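PDB 5HX0: sialidase domain-containing protein from Dyadobacter fermentans, which is of unknown function but has the six-bladed beta-propeller fold of the sialidase-like BNR-repeat family and may therefore act on or bind carbohydrates. Local coordinates for residues F56-P61 against Q392-S397; A74-P79 against P94-V99; C139-W144 against G169-R174. One frame throughout, in Å; residues are numbered along the deposited sequence.

How the interactions relate
The three contacts follow one arc of the propeller, from the seam between its last and first blades into the second. Interactions 1 and 2, with centres about 11 Å apart, share the first blade: strands 56-65 and 71-79 are neighbours there, joined by His57 N to Ala78 O at 2.7 Å and by Arg76 N to Ala59 O at 2.9 Å. Interaction 3 lies in the next blade, its centre about 12 Å from that of interaction 2, and Leu98 CD1 bridges the two by packing 3.5 Å from Ser141 CB. Acetate is bound about 3 Å from the side chain of Tyr142 and about 6 Å from that of Arg76, which may mark a pocket there.

Interaction 1. Residues F56-P61 against Q392-S397; sequences FHAAFP and QHIAGS
His57 and Gln392 meet through the face of the imidazole, with Gln392 CB 3.9 Å from the ring centroid, over the face but shifted somewhat toward the rim. The histidine CG stands anti to the backbone N (chi1 -174°), which carries the ring out alongside the glutamine. The bent Gln392 chain then follows the ring, CG lying 3.5 Å from His57 NE2, and its amide is turned only 20° from the imidazole plane. Asp365 fixes both polar ends: its carboxylate takes a hydrogen bond from His57 NE2, and its backbone carbonyl one from Gln392 NE2.

The tight part continues through the backbone and into the apolar side chains. Ala58 N donates to Gln392 O at 3.1 Å, approaching from above the carbonyl plane. This is the one direct hydrogen bond between the segments. Further along, Ile394 pushes CD1 against the main chain of Ala58 and Ala59, 3.7 Å from Ala59 N, while its other branch, CG2, rests 4.2 Å from Pro61 CB. Phe75 also packs on Ile394 and Ala58 from strand 71-79.

The looser side is at the backbone, where a water takes the place of a direct bond: it receives the N-H of Gln392 at 2.9 Å and lies 2.8 Å from Phe56 O. Beyond Ile394 the strands part, their directions 44° from each other, and Ala395 to Ser397 make no contact with 56-61. This oblique meeting of strands from separate sheets, with a single backbone bond, fits the seam where the last blade of a beta-propeller, completed by the N-terminal strand 42-51, meets the first.

Interaction 2. Residues A74-P79 against P94-V99; sequences AFRRAP and PNSYLV
Phe75 and Val99 are brought together by matching first torsions: Phe75 CG (chi1 60°) and Val99 CG2 each sit between their own backbone N and carbonyl carbon. The valine methyl thereby lies over the phenyl face, 3.6 Å from its centroid, in a CH-pi contact displaced a little toward CZ. The same CG2 also reaches Arg77 CB at 3.8 Å, so one methyl touches two side chains of the facing strand.

On the other side of the sheet, Arg76 runs fully extended from CG to NE, with CG anti to the backbone N (chi1 177°), and slides its guanidinium beneath Ser96. Ser96 CB lies over one face of that group, 3.3 Å from Arg76 NH2. A water in the guanidinium plane accepts from NH2 and donates to Ser96 OG at 2.8 Å, while Arg76 NE bonds to Gln125 OE1 and Ser96 OG to Ser124 O. Gln125, on the inner strand of the next blade, and the water at the edge thus fix the rotation of the guanidinium.

Paired backbone bonds set the register: Phe75 with Val99, and Arg77 with Tyr97. The straightest is Val99 N to Phe75 O, 2.9 Å and 179° at the hydrogen.

Before the paired part, the backbone O of Asn95 stands 3.4 Å above the centre of the Tyr97 ring, and Asn95 ND2 donates to Tyr97 OH at 3.0 Å. The second subunit joins this polar cluster, Pro94 O there receiving Asn95 ND2 and His119 O there bonding Tyr97 OH. The whole is the antiparallel pairing of the two middle strands in a four-stranded propeller blade, here with one end at the dimer interface.

Interaction 3. Residues C139-W144 against G169-R174; sequences CASYGW and GGYVLR
Cys139 N donates to Leu173 O at 2.8 Å, one of the shortest bonds in the pairing, and Leu173 N returns a bond to Cys139 O, closing the ring of a hydrogen-bonded antiparallel pair. Ser141 and Tyr171 form the next such pair less evenly. Ser141 N reaches Tyr171 O at 2.8 Å with the donor in line with the carbonyl, though the bond is bent at the hydrogen (143°), whereas Tyr171 N comes to Ser141 O from well above the carbonyl plane, at 3.1 Å. Ser141 O is also approached by Gly170 CA at 3.3 Å.

Of all the residues here, Tyr171 buries the largest area in the contact. With CG wedged between its backbone N and carbonyl carbon (chi1 35°), the ring lies back along strand 137-145, one face turned to Tyr142 CA. Ser141 OG meets it at CE1, 3.7 Å away, and the hydroxyl passes Gly143 CA at 3.3 Å, fitting because Gly143 has no side chain on this face. Ser124 OG hydrogen-bonds the hydroxyl, and Ser141 OG has Gln125 O, so both polar ends are tied to the innermost strand, 123-131.

On the other face only CB of the Tyr142 side chain meets the glycines, 3.2 Å from Gly169 O and against Gly170 CA, while its ring leads away toward a bound acetate, perhaps at a pocket. Farther along, Ala140 CB touches Val172 CG2 at 4.2 Å, and Trp222 of the following blade packs on both residues. The arrangement is that of the second and third strands of a propeller blade, whose two faces pack against the neighbouring blades.

Interaction 1. Residues F56-P61 against Q392-S397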
loop_
_atom_site.group_PDB
_atom_site.type_symbol
_atom_site.label_atom_id
_atom_site.label_comp_id
_atom_site.label_asym_id
_atom_site.label_seq_id
_atom_site.Cartn_x
_atom_site.Cartn_y
_atom_site.Cartn_z
ATOM N N PHE A 56 1.099 10.918 -10.941
ATOM C CA PHE A 56 2.064 10.120 -10.197
ATOM C C PHE A 56 3.488 10.585 -10.462
ATOM O O PHE A 56 3.837 11.012 -11.562
ATOM C CB PHE A 56 1.967 8.605 -10.556
ATOM C CG PHE A 56 0.713 7.953 -10.041
ATOM C CD1 PHE A 56 0.505 7.833 -8.671
ATOM C CD2 PHE A 56 -0.266 7.483 -10.909
ATOM C CE1 PHE A 56 -0.666 7.232 -8.157
ATOM C CE2 PHE A 56 -1.438 6.885 -10.410
ATOM C CZ PHE A 56 -1.632 6.761 -9.019
ATOM N N HIS A 57 4.299 10.484 -9.424
ATOM C CA HIS A 57 5.742 10.552 -9.529
ATOM C C HIS A 57 6.226 9.105 -9.639
ATOM O O HIS A 57 6.062 8.320 -8.699
ATOM C CB HIS A 57 6.282 11.276 -8.304
ATOM C CG HIS A 57 7.754 11.543 -8.326
ATOM N ND1 HIS A 57 8.695 10.561 -8.097
ATOM C CD2 HIS A 57 8.445 12.701 -8.484
ATOM C CE1 HIS A 57 9.905 11.095 -8.147
ATOM N NE2 HIS A 57 9.780 12.394 -8.373
ATOM N N ALA A 58 6.770 8.734 -10.803
ATOM C CA ALA A 58 7.256 7.380 -11.062
ATOM C C ALA A 58 8.758 7.466 -11.250
ATOM O O ALA A 58 9.226 8.231 -12.101
ATOM C CB ALA A 58 6.588 6.762 -12.300
ATOM N N ALA A 59 9.519 6.711 -10.453
ATOM C CA ALA A 59 10.963 6.940 -10.454
ATOM C C ALA A 59 11.726 5.704 -9.989
ATOM O O ALA A 59 11.163 4.775 -9.419
ATOM C CB ALA A 59 11.319 8.149 -9.576
ATOM N N PHE A 60 13.046 5.727 -10.232
ATOM C CA PHE A 60 14.013 4.776 -9.684
ATOM C C PHE A 60 13.729 3.348 -10.155
ATOM O O PHE A 60 13.375 2.484 -9.336
ATOM C CB PHE A 60 14.000 4.843 -8.136
ATOM C CG PHE A 60 13.944 6.273 -7.589
ATOM C CD1 PHE A 60 14.872 7.227 -8.012
ATOM C CD2 PHE A 60 12.963 6.649 -6.683
ATOM C CE1 PHE A 60 14.824 8.556 -7.538
ATOM C CE2 PHE A 60 12.895 7.982 -6.202
ATOM C CZ PHE A 60 13.836 8.929 -6.624
ATOM N N PRO A 61 13.860 3.050 -11.446
ATOM C CA PRO A 61 13.512 1.704 -11.924
ATOM C C PRO A 61 14.642 0.692 -11.777
ATOM O O PRO A 61 15.834 1.027 -11.734
ATOM C CB PRO A 61 13.197 1.940 -13.405
ATOM C CG PRO A 61 14.237 3.047 -13.793
ATOM C CD PRO A 61 14.289 3.944 -12.552
ATOM N N GLN A 392 7.410 13.093 -13.697
ATOM C CA GLN A 392 8.415 12.042 -13.572
ATOM C C GLN A 392 7.811 10.713 -14.036
ATOM O O GLN A 392 6.803 10.254 -13.488
ATOM C CB GLN A 392 8.897 11.939 -12.124
ATOM C CG GLN A 392 10.075 12.844 -11.791
ATOM C CD GLN A 392 9.744 14.324 -11.916
ATOM O OE1 GLN A 392 8.627 14.746 -11.629
ATOM N NE2 GLN A 392 10.719 15.123 -12.354
ATOM N N HIS A 393 8.410 10.110 -15.059
ATOM C CA HIS A 393 7.889 8.885 -15.658
ATOM C C HIS A 393 9.045 7.917 -15.908
ATOM O O HIS A 393 10.225 8.296 -15.883
ATOM C CB HIS A 393 7.123 9.200 -16.967
ATOM C CG HIS A 393 7.965 9.828 -18.042
ATOM N ND1 HIS A 393 8.287 11.171 -18.057
ATOM C CD2 HIS A 393 8.548 9.292 -19.141
ATOM C CE1 HIS A 393 9.034 11.433 -19.117
ATOM N NE2 HIS A 393 9.224 10.305 -19.781
ATOM N N ILE A 394 8.707 6.654 -16.162
ATOM C CA ILE A 394 9.704 5.662 -16.571
ATOM C C ILE A 394 9.845 5.700 -18.092
ATOM O O ILE A 394 8.854 5.703 -18.825
ATOM C CB ILE A 394 9.312 4.250 -16.096
ATOM C CG1 ILE A 394 8.803 4.287 -14.626
ATOM C CG2 ILE A 394 10.501 3.270 -16.297
ATOM C CD1 ILE A 394 9.824 4.881 -13.623
ATOM N N ALA A 395 11.083 5.672 -18.569
ATOM C CA ALA A 395 11.375 5.701 -19.992
ATOM C C ALA A 395 12.548 4.759 -20.253
ATOM O O ALA A 395 13.116 4.164 -19.329
ATOM C CB ALA A 395 11.695 7.125 -20.452
ATOM N N GLY A 396 12.926 4.636 -21.514
ATOM C CA GLY A 396 14.064 3.807 -21.841
ATOM C C GLY A 396 14.606 4.153 -23.208
ATOM O O GLY A 396 13.953 4.818 -24.022
ATOM N N SER A 397 15.829 3.703 -23.438
ATOM C CA SER A 397 16.480 3.788 -24.732
ATOM C C SER A 397 16.844 2.368 -25.131
ATOM O O SER A 397 17.476 1.651 -24.349
ATOM C CB SER A 397 17.736 4.659 -24.663
ATOM O OG SER A 397 17.427 6.001 -24.343
HETATM O O HOH W 1 5.343 13.348 -11.689
#

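Interaction 2. Residues A74-P79 against P94-V99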
loop_
_atom_site.group_PDB
_atom_site.type_symbol
_atom_site.label_atom_id
_atom_site.label_comp_id
_atom_site.label_asym_id
_atom_site.label_seq_id
_atom_site.Cartn_x
_atom_site.Cartn_y
_atom_site.Cartn_z
ATOM N N ALA A 74 10.479 -2.872 -12.051
ATOM C CA ALA A 74 9.970 -2.377 -10.769
ATOM C C ALA A 74 10.314 -0.906 -10.642
ATOM O O ALA A 74 11.379 -0.479 -11.096
ATOM C CB ALA A 74 10.596 -3.137 -9.599
ATOM N N PHE A 75 9.418 -0.132 -10.029
ATOM C CA PHE A 75 9.729 1.267 -9.770
ATOM C C PHE A 75 8.933 1.753 -8.570
ATOM O O PHE A 75 8.014 1.088 -8.076
ATOM C CB PHE A 75 9.480 2.169 -11.007
ATOM C CG PHE A 75 8.047 2.170 -11.506
ATOM C CD1 PHE A 75 7.574 1.123 -12.292
ATOM C CD2 PHE A 75 7.197 3.228 -11.227
ATOM C CE1 PHE A 75 6.279 1.111 -12.780
ATOM C CE2 PHE A 75 5.892 3.232 -11.716
ATOM C CZ PHE A 75 5.433 2.181 -12.494
ATOM N N ARG A 76 9.351 2.906 -8.067
ATOM C CA ARG A 76 8.656 3.597 -6.988
ATOM C C ARG A 76 7.565 4.463 -7.592
ATOM O O ARG A 76 7.841 5.285 -8.475
ATOM C CB ARG A 76 9.632 4.480 -6.198
ATOM C CG ARG A 76 8.969 5.319 -5.069
ATOM C CD ARG A 76 9.993 6.324 -4.503
ATOM N NE ARG A 76 9.496 7.079 -3.335
ATOM C CZ ARG A 76 8.827 8.230 -3.410
ATOM N NH1 ARG A 76 8.532 8.773 -4.598
ATOM N NH2 ARG A 76 8.439 8.843 -2.293
ATOM N N ARG A 77 6.339 4.310 -7.095
ATOM C CA ARG A 77 5.236 5.175 -7.499
ATOM C C ARG A 77 4.647 5.866 -6.280
ATOM O O ARG A 77 4.357 5.219 -5.267
ATOM C CB ARG A 77 4.150 4.405 -8.259
ATOM C CG ARG A 77 3.154 5.368 -8.914
ATOM C CD ARG A 77 2.170 4.645 -9.836
ATOM N NE ARG A 77 1.177 3.904 -9.056
ATOM C CZ ARG A 77 0.027 3.448 -9.542
ATOM N NH1 ARG A 77 -0.816 2.775 -8.746
ATOM N NH2 ARG A 77 -0.283 3.674 -10.815
ATOM N N ALA A 78 4.486 7.179 -6.378
ATOM C CA ALA A 78 3.932 8.004 -5.314
ATOM C C ALA A 78 3.080 9.087 -5.959
ATOM O O ALA A 78 3.242 9.381 -7.150
ATOM C CB ALA A 78 5.048 8.637 -4.465
ATOM N N PRO A 79 2.162 9.696 -5.208
ATOM C CA PRO A 79 1.408 10.818 -5.772
ATOM C C PRO A 79 2.345 11.908 -6.256
ATOM O O PRO A 79 3.341 12.223 -5.603
ATOM C CB PRO A 79 0.546 11.302 -4.595
ATOM C CG PRO A 79 0.386 10.100 -3.719
ATOM C CD PRO A 79 1.699 9.339 -3.847
ATOM N N PRO A 94 4.395 9.000 2.472
ATOM C CA PRO A 94 3.981 7.746 3.139
ATOM C C PRO A 94 3.360 6.744 2.184
ATOM O O PRO A 94 3.446 5.532 2.418
ATOM C CB PRO A 94 2.964 8.218 4.196
ATOM C CG PRO A 94 2.425 9.555 3.635
ATOM C CD PRO A 94 3.648 10.172 2.977
ATOM N N ASN A 95 2.770 7.212 1.081
ATOM C CA ASN A 95 2.090 6.305 0.161
ATOM C C ASN A 95 2.919 5.962 -1.078
ATOM O O ASN A 95 2.343 5.595 -2.102
ATOM C CB ASN A 95 0.742 6.892 -0.240
ATOM C CG ASN A 95 -0.201 6.982 0.942
ATOM O OD1 ASN A 95 -0.423 8.062 1.500
ATOM N ND2 ASN A 95 -0.708 5.830 1.375
ATOM N N SER A 96 4.252 6.041 -1.003
ATOM C CA SER A 96 5.077 5.554 -2.101
ATOM C C SER A 96 5.172 4.033 -2.002
ATOM O O SER A 96 5.547 3.483 -0.950
ATOM C CB SER A 96 6.466 6.205 -2.101
ATOM O OG SER A 96 7.248 5.832 -0.958
ATOM N N TYR A 97 4.768 3.356 -3.071
ATOM C CA TYR A 97 4.727 1.906 -3.139
ATOM C C TYR A 97 5.706 1.380 -4.179
ATOM O O TYR A 97 6.123 2.089 -5.090
ATOM C CB TYR A 97 3.321 1.405 -3.499
ATOM C CG TYR A 97 2.217 1.897 -2.577
ATOM C CD1 TYR A 97 2.467 2.173 -1.239
ATOM C CD2 TYR A 97 0.925 2.084 -3.059
ATOM C CE1 TYR A 97 1.440 2.618 -0.380
ATOM C CE2 TYR A 97 -0.107 2.526 -2.225
ATOM C CZ TYR A 97 0.144 2.792 -0.894
ATOM O OH TYR A 97 -0.902 3.238 -0.085
ATOM N N LEU A 98 6.052 0.111 -4.041
ATOM C CA LEU A 98 6.859 -0.580 -5.041
ATOM C C LEU A 98 5.908 -1.253 -6.023
ATOM O O LEU A 98 5.099 -2.099 -5.622
ATOM C CB LEU A 98 7.781 -1.597 -4.368
ATOM C CG LEU A 98 8.651 -1.106 -3.188
ATOM C CD1 LEU A 98 9.641 -2.213 -2.748
ATOM C CD2 LEU A 98 9.411 0.192 -3.503
ATOM N N VAL A 99 5.987 -0.873 -7.302
ATOM C CA VAL A 99 5.083 -1.400 -8.322
ATOM C C VAL A 99 5.894 -1.864 -9.527
ATOM O O VAL A 99 7.094 -1.606 -9.636
ATOM C CB VAL A 99 4.020 -0.354 -8.749
ATOM C CG1 VAL A 99 3.195 0.110 -7.543
ATOM C CG2 VAL A 99 4.664 0.823 -9.413
HETATM O O HOH W 2 8.656 7.596 0.617
#

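Interaction 3. Residues C139-W144 against G169-R174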
loop_
_atom_site.group_PDB
_atom_site.type_symbol
_atom_site.label_atom_id
_atom_site.label_comp_id
_atom_site.label_asym_id
_atom_site.label_seq_id
_atom_site.Cartn_x
_atom_site.Cartn_y
_atom_site.Cartn_z
ATOM N N CYS A 139 14.021 -8.310 -4.201
ATOM C CA CYS A 139 13.663 -6.908 -4.430
ATOM C C CYS A 139 14.047 -6.122 -3.178
ATOM O O CYS A 139 13.317 -6.131 -2.185
ATOM C CB CYS A 139 12.174 -6.751 -4.762
ATOM S SG CYS A 139 11.710 -5.032 -5.093
ATOM N N ALA A 140 15.192 -5.445 -3.229
ATOM C CA ALA A 140 15.653 -4.643 -2.106
ATOM C C ALA A 140 14.965 -3.285 -2.111
ATOM O O ALA A 140 14.639 -2.724 -3.168
ATOM C CB ALA A 140 17.171 -4.457 -2.166
ATOM N N SER A 141 14.722 -2.762 -0.915
ATOM C CA SER A 141 14.107 -1.440 -0.800
ATOM C C SER A 141 14.579 -0.811 0.508
ATOM O O SER A 141 15.424 -1.372 1.220
ATOM C CB SER A 141 12.576 -1.563 -0.882
ATOM O OG SER A 141 11.954 -0.288 -0.816
ATOM N N TYR A 142 14.013 0.349 0.831
ATOM C CA TYR A 142 14.201 0.999 2.123
ATOM C C TYR A 142 13.065 1.996 2.295
ATOM O O TYR A 142 12.340 2.291 1.346
ATOM C CB TYR A 142 15.574 1.667 2.254
ATOM C CG TYR A 142 15.990 2.608 1.123
ATOM C CD1 TYR A 142 15.730 3.969 1.212
ATOM C CD2 TYR A 142 16.694 2.138 0.007
ATOM C CE1 TYR A 142 16.137 4.849 0.224
ATOM C CE2 TYR A 142 17.100 3.024 -1.006
ATOM C CZ TYR A 142 16.806 4.376 -0.878
ATOM O OH TYR A 142 17.182 5.288 -1.845
ATOM N N GLY A 143 12.881 2.482 3.532
ATOM C CA GLY A 143 11.642 3.150 3.884
ATOM C C GLY A 143 11.800 4.424 4.697
ATOM O O GLY A 143 12.852 4.699 5.302
ATOM N N TRP A 144 10.687 5.180 4.735
ATOM C CA TRP A 144 10.538 6.432 5.470
ATOM C C TRP A 144 9.257 6.381 6.283
ATOM O O TRP A 144 8.192 6.076 5.735
ATOM C CB TRP A 144 10.450 7.635 4.513
ATOM C CG TRP A 144 11.718 7.919 3.798
ATOM C CD1 TRP A 144 12.046 7.561 2.517
ATOM C CD2 TRP A 144 12.850 8.630 4.328
ATOM N NE1 TRP A 144 13.321 8.012 2.221
ATOM C CE2 TRP A 144 13.830 8.668 3.316
ATOM C CE3 TRP A 144 13.126 9.227 5.564
ATOM C CZ2 TRP A 144 15.069 9.299 3.496
ATOM C CZ3 TRP A 144 14.346 9.852 5.745
ATOM C CH2 TRP A 144 15.307 9.883 4.718
ATOM N N GLY A 169 15.572 2.664 6.953
ATOM C CA GLY A 169 16.546 1.706 6.476
ATOM C C GLY A 169 15.905 0.604 5.644
ATOM O O GLY A 169 14.758 0.699 5.201
ATOM N N GLY A 170 16.670 -0.476 5.460
ATOM C CA GLY A 170 16.382 -1.419 4.407
ATOM C C GLY A 170 15.377 -2.514 4.755
ATOM O O GLY A 170 15.109 -2.828 5.919
ATOM N N TYR A 171 14.810 -3.092 3.697
ATOM C CA TYR A 171 14.046 -4.329 3.776
ATOM C C TYR A 171 14.062 -4.947 2.385
ATOM O O TYR A 171 14.198 -4.237 1.389
ATOM C CB TYR A 171 12.607 -4.114 4.262
ATOM C CG TYR A 171 11.874 -2.838 3.844
ATOM C CD1 TYR A 171 11.177 -2.758 2.636
ATOM C CD2 TYR A 171 11.819 -1.757 4.703
ATOM C CE1 TYR A 171 10.462 -1.602 2.287
ATOM C CE2 TYR A 171 11.129 -0.605 4.375
ATOM C CZ TYR A 171 10.454 -0.528 3.177
ATOM O OH TYR A 171 9.760 0.630 2.907
ATOM N N VAL A 172 13.973 -6.268 2.327
ATOM C CA VAL A 172 14.098 -7.016 1.078
ATOM C C VAL A 172 12.920 -7.969 0.971
ATOM O O VAL A 172 12.611 -8.692 1.928
ATOM C CB VAL A 172 15.426 -7.803 1.019
ATOM C CG1 VAL A 172 15.581 -8.508 -0.320
ATOM C CG2 VAL A 172 16.603 -6.879 1.277
ATOM N N LEU A 173 12.254 -7.963 -0.177
ATOM C CA LEU A 173 11.245 -8.961 -0.498
ATOM C C LEU A 173 11.844 -10.013 -1.423
ATOM O O LEU A 173 12.764 -9.746 -2.196
ATOM C CB LEU A 173 10.038 -8.306 -1.167
ATOM C CG LEU A 173 9.696 -7.118 -0.280
ATOM C CD1 LEU A 173 9.173 -6.001 -1.092
ATOM C CD2 LEU A 173 8.751 -7.519 0.821
ATOM N N ARG A 174 11.262 -11.201 -1.379
ATOM C CA ARG A 174 11.788 -12.350 -2.099
ATOM C C ARG A 174 10.643 -13.092 -2.776
ATOM O O ARG A 174 9.585 -13.297 -2.175
ATOM C CB ARG A 174 12.502 -13.264 -1.099
ATOM C CG ARG A 174 13.636 -14.029 -1.602
ATOM C CD ARG A 174 14.465 -14.564 -0.419
ATOM N NE ARG A 174 15.450 -15.505 -0.914
ATOM C CZ ARG A 174 15.196 -16.793 -1.098
ATOM N NH1 ARG A 174 13.991 -17.280 -0.797
ATOM N NH2 ARG A 174 16.141 -17.594 -1.568
#